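Local coordinates for putative tetrapyrrole (Corrin/porphyrin) methylase (Bacteroides fragilis, PDB 3FFY), which probably methylates the 2'-oxygen of a 16S rRNA cytidine ribose using S-adenosyl-L-methionine, the chain being the C-terminal part of this RsmI-family enzyme, at residues F48-H53 / I106-A111. Numbering follows the deposited sequence.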
ATOM      1  N   PHE A  48       1.926 -14.887   4.028  1.00 27.81           N
ATOM      2  CA  PHE A  48       0.890 -15.929   4.128  1.00 28.08           C
ATOM      3  C   PHE A  48      -0.340 -15.488   3.331  1.00 28.58           C
ATOM      4  O   PHE A  48      -0.594 -14.290   3.172  1.00 27.02           O
ATOM      5  CB  PHE A  48       0.401 -16.085   5.570  1.00 28.29           C
ATOM      6  CG  PHE A  48       1.495 -16.314   6.594  1.00 28.07           C
ATOM      7  CD1 PHE A  48       1.828 -17.601   6.996  1.00 28.27           C
ATOM      8  CD2 PHE A  48       2.126 -15.238   7.184  1.00 28.66           C
ATOM      9  CE1 PHE A  48       2.823 -17.796   7.962  1.00 30.62           C
ATOM     10  CE2 PHE A  48       3.115 -15.414   8.140  1.00 29.75           C
ATOM     11  CZ  PHE A  48       3.468 -16.692   8.524  1.00 30.36           C
ATOM     12  N   TYR A  49      -1.117 -16.478   2.889  1.00 29.83           N
ATOM     13  CA  TYR A  49      -2.470 -16.293   2.334  1.00 30.32           C
ATOM     14  C   TYR A  49      -3.465 -16.785   3.352  1.00 31.11           C
ATOM     15  O   TYR A  49      -3.201 -17.768   4.067  1.00 30.89           O
ATOM     16  CB  TYR A  49      -2.651 -17.087   1.038  1.00 30.03           C
ATOM     17  CG  TYR A  49      -1.908 -16.551  -0.166  1.00 30.03           C
ATOM     18  CD1 TYR A  49      -1.703 -15.208  -0.340  1.00 32.82           C
ATOM     19  CD2 TYR A  49      -1.448 -17.401  -1.152  1.00 31.82           C
ATOM     20  CE1 TYR A  49      -1.061 -14.727  -1.473  1.00 33.60           C
ATOM     21  CE2 TYR A  49      -0.822 -16.918  -2.284  1.00 30.70           C
ATOM     22  CZ  TYR A  49      -0.632 -15.574  -2.418  1.00 32.33           C
ATOM     23  OH  TYR A  49      -0.011 -15.057  -3.525  1.00 33.78           O
ATOM     24  N   GLU A  50      -4.604 -16.104   3.427  1.00 30.82           N
ATOM     25  CA  GLU A  50      -5.629 -16.469   4.379  1.00 30.73           C
ATOM     26  C   GLU A  50      -7.026 -16.148   3.835  1.00 31.31           C
ATOM     27  O   GLU A  50      -7.201 -15.269   2.967  1.00 30.08           O
ATOM     28  CB  GLU A  50      -5.384 -15.736   5.696  1.00 30.61           C
ATOM     29  CG  GLU A  50      -6.191 -16.235   6.881  1.00 31.43           C
ATOM     30  CD  GLU A  50      -6.053 -17.733   7.056  1.00 31.56           C
ATOM     31  OE1 GLU A  50      -5.150 -18.114   7.833  1.00 29.50           O
ATOM     32  OE2 GLU A  50      -6.790 -18.496   6.356  1.00 32.61           O
ATOM     33  N   SER A  51      -8.016 -16.866   4.354  1.00 31.78           N
ATOM     34  CA  SER A  51      -9.401 -16.601   3.999  1.00 32.11           C
ATOM     35  C   SER A  51     -10.010 -15.614   4.982  1.00 32.74           C
ATOM     36  O   SER A  51      -9.509 -15.442   6.131  1.00 31.99           O
ATOM     37  CB  SER A  51     -10.184 -17.903   3.959  1.00 32.44           C
ATOM     38  OG  SER A  51     -10.544 -18.343   5.252  1.00 33.71           O
ATOM     39  N   PRO A  52     -11.055 -14.910   4.537  1.00 33.13           N
ATOM     40  CA  PRO A  52     -11.585 -13.835   5.389  1.00 33.74           C
ATOM     41  C   PRO A  52     -12.151 -14.372   6.721  1.00 34.16           C
ATOM     42  O   PRO A  52     -12.010 -13.721   7.754  1.00 34.33           O
ATOM     43  CB  PRO A  52     -12.704 -13.204   4.550  1.00 33.72           C
ATOM     44  CG  PRO A  52     -12.650 -13.843   3.203  1.00 33.69           C
ATOM     45  CD  PRO A  52     -11.774 -15.051   3.256  1.00 33.61           C
ATOM     46  N   HIS A  53     -12.761 -15.554   6.696  1.00 34.62           N
ATOM     47  CA  HIS A  53     -13.350 -16.112   7.911  1.00 35.53           C
ATOM     48  C   HIS A  53     -12.334 -16.659   8.896  1.00 33.81           C
ATOM     49  O   HIS A  53     -12.684 -16.913  10.036  1.00 33.57           O
ATOM     50  CB  HIS A  53     -14.361 -17.220   7.585  1.00 36.38           C
ATOM     51  CG  HIS A  53     -15.531 -16.750   6.773  1.00 41.76           C
ATOM     52  ND1 HIS A  53     -15.393 -16.194   5.512  1.00 47.47           N
ATOM     53  CD2 HIS A  53     -16.862 -16.792   7.022  1.00 45.59           C
ATOM     54  CE1 HIS A  53     -16.591 -15.899   5.030  1.00 47.55           C
ATOM     55  NE2 HIS A  53     -17.497 -16.257   5.925  1.00 48.03           N
ATOM     56  N   ILE A 106      -7.085 -12.700   1.440  1.00 34.55           N
ATOM     57  CA  ILE A 106      -6.094 -11.697   1.768  1.00 32.33           C
ATOM     58  C   ILE A 106      -4.706 -12.313   1.810  1.00 30.46           C
ATOM     59  O   ILE A 106      -4.546 -13.527   1.804  1.00 28.79           O
ATOM     60  CB  ILE A 106      -6.434 -10.962   3.087  1.00 32.21           C
ATOM     61  CG1 ILE A 106      -6.676 -11.948   4.250  1.00 31.82           C
ATOM     62  CG2 ILE A 106      -7.698 -10.086   2.873  1.00 31.07           C
ATOM     63  CD1 ILE A 106      -8.222 -12.339   4.426  1.00 30.80           C
ATOM     64  N   VAL A 107      -3.733 -11.419   1.828  1.00 29.54           N
ATOM     65  CA  VAL A 107      -2.338 -11.713   1.995  1.00 29.55           C
ATOM     66  C   VAL A 107      -1.968 -11.037   3.310  1.00 29.80           C
ATOM     67  O   VAL A 107      -2.360  -9.871   3.582  1.00 29.62           O
ATOM     68  CB  VAL A 107      -1.452 -11.085   0.834  1.00 29.88           C
ATOM     69  CG1 VAL A 107       0.042 -11.428   1.004  1.00 27.88           C
ATOM     70  CG2 VAL A 107      -1.991 -11.460  -0.557  1.00 28.27           C
ATOM     71  N   ILE A 108      -1.239 -11.790   4.151  1.00 28.95           N
ATOM     72  CA  ILE A 108      -0.677 -11.288   5.357  1.00 27.85           C
ATOM     73  C   ILE A 108       0.827 -11.193   5.172  1.00 28.26           C
ATOM     74  O   ILE A 108       1.490 -12.192   4.828  1.00 27.83           O
ATOM     75  CB  ILE A 108      -0.986 -12.206   6.592  1.00 27.85           C
ATOM     76  CG1 ILE A 108      -2.484 -12.506   6.652  1.00 25.47           C
ATOM     77  CG2 ILE A 108      -0.427 -11.542   7.907  1.00 22.76           C
ATOM     78  CD1 ILE A 108      -2.918 -13.623   7.687  1.00 27.53           C
ATOM     79  N   VAL A 109       1.353  -9.986   5.393  1.00 27.91           N
ATOM     80  CA  VAL A 109       2.808  -9.745   5.379  1.00 27.05           C
ATOM     81  C   VAL A 109       3.209  -9.394   6.794  1.00 26.71           C
ATOM     82  O   VAL A 109       2.809  -8.349   7.330  1.00 26.93           O
ATOM     83  CB  VAL A 109       3.211  -8.628   4.403  1.00 27.07           C
ATOM     84  CG1 VAL A 109       4.792  -8.465   4.327  1.00 23.23           C
ATOM     85  CG2 VAL A 109       2.643  -8.961   3.044  1.00 25.93           C
ATOM     86  N   LEU A 110       3.945 -10.316   7.417  1.00 26.18           N
ATOM     87  CA  LEU A 110       4.325 -10.269   8.820  1.00 25.40           C
ATOM     88  C   LEU A 110       5.831  -9.972   8.936  1.00 25.04           C
ATOM     89  O   LEU A 110       6.667 -10.644   8.346  1.00 24.55           O
ATOM     90  CB  LEU A 110       4.049 -11.639   9.470  1.00 25.74           C
ATOM     91  CG  LEU A 110       4.271 -11.777  10.999  1.00 28.87           C
ATOM     92  CD1 LEU A 110       3.325 -10.844  11.877  1.00 27.11           C
ATOM     93  CD2 LEU A 110       4.207 -13.289  11.412  1.00 28.51           C
ATOM     94  N   ALA A 111       6.146  -8.974   9.731  1.00 24.89           N
ATOM     95  CA  ALA A 111       7.528  -8.607  10.054  1.00 25.50           C
ATOM     96  C   ALA A 111       8.207  -9.753  10.775  1.00 25.67           C
ATOM     97  O   ALA A 111       7.590 -10.460  11.606  1.00 24.36           O
ATOM     98  CB  ALA A 111       7.559  -7.286  10.914  1.00 24.51           C
TER
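Tyr49 and Val107 face each other as a non-hydrogen-bonded antiparallel pair, and their side chains run alongside one another. Val107 CG2 meets the tyrosine ring in plane at its edge, 3.5 Å from CE1. The phenol OH bonds beyond the strands to Ala3 O and Phe6 N, which fixes the ring's far end against the start of helix 6-12, while Phe22 meets the ring edge-to-face. Flanking this pair, two hydrogen-bonded pairs set the register. Phe48 and Ile108 exchange two bonds of 2.8 Å each, Phe48 N to Ile108 O and Ile108 N to Phe48 O; at the end of strand 45-50, Glu50 N to Ile106 O and Ile106 N to Glu50 O are 3.0 Å each. The other face of the sheet carries Phe48, Glu50, Ile106, Ile108 and Leu110. With its CG beside the backbone N, the Phe48 side chain takes its ring along the sheet to Leu110, whose CD2 lies 4.1 Å from Phe48 CE2 in an oblique approach. Ile108 CD1 reaches Glu50 CB at 3.8 Å, so the glutamate joins the apolar packing through its stem. Its chain then bends at chi2 (52°), and the carboxylate turns back to the backbone of the next residue, where Ser51 N donates to Glu50 OE2 at 2.9 Å, on the anti side, while OE1 is hydrogen-bonded to Thr58 OG1 of helix 55-66. Both carboxylate oxygens of this buried residue thus have a hydrogen-bond partner. Ile106 CG1 lies between backbone N and carbonyl carbon (chi1 53°), and with chi2 off a staggered value CD1 comes 3.4 Å from Glu50 O and also reaches Pro52 CA, just past the end of strand 45-50. Helix 55-66 covers Ile108 and Leu110. This is the antiparallel pairing, at 144° between the short strand segments, of two inner strands in the mixed five-stranded alpha/beta sheet of the C-terminal domain of a tetrapyrrole-methylase fold.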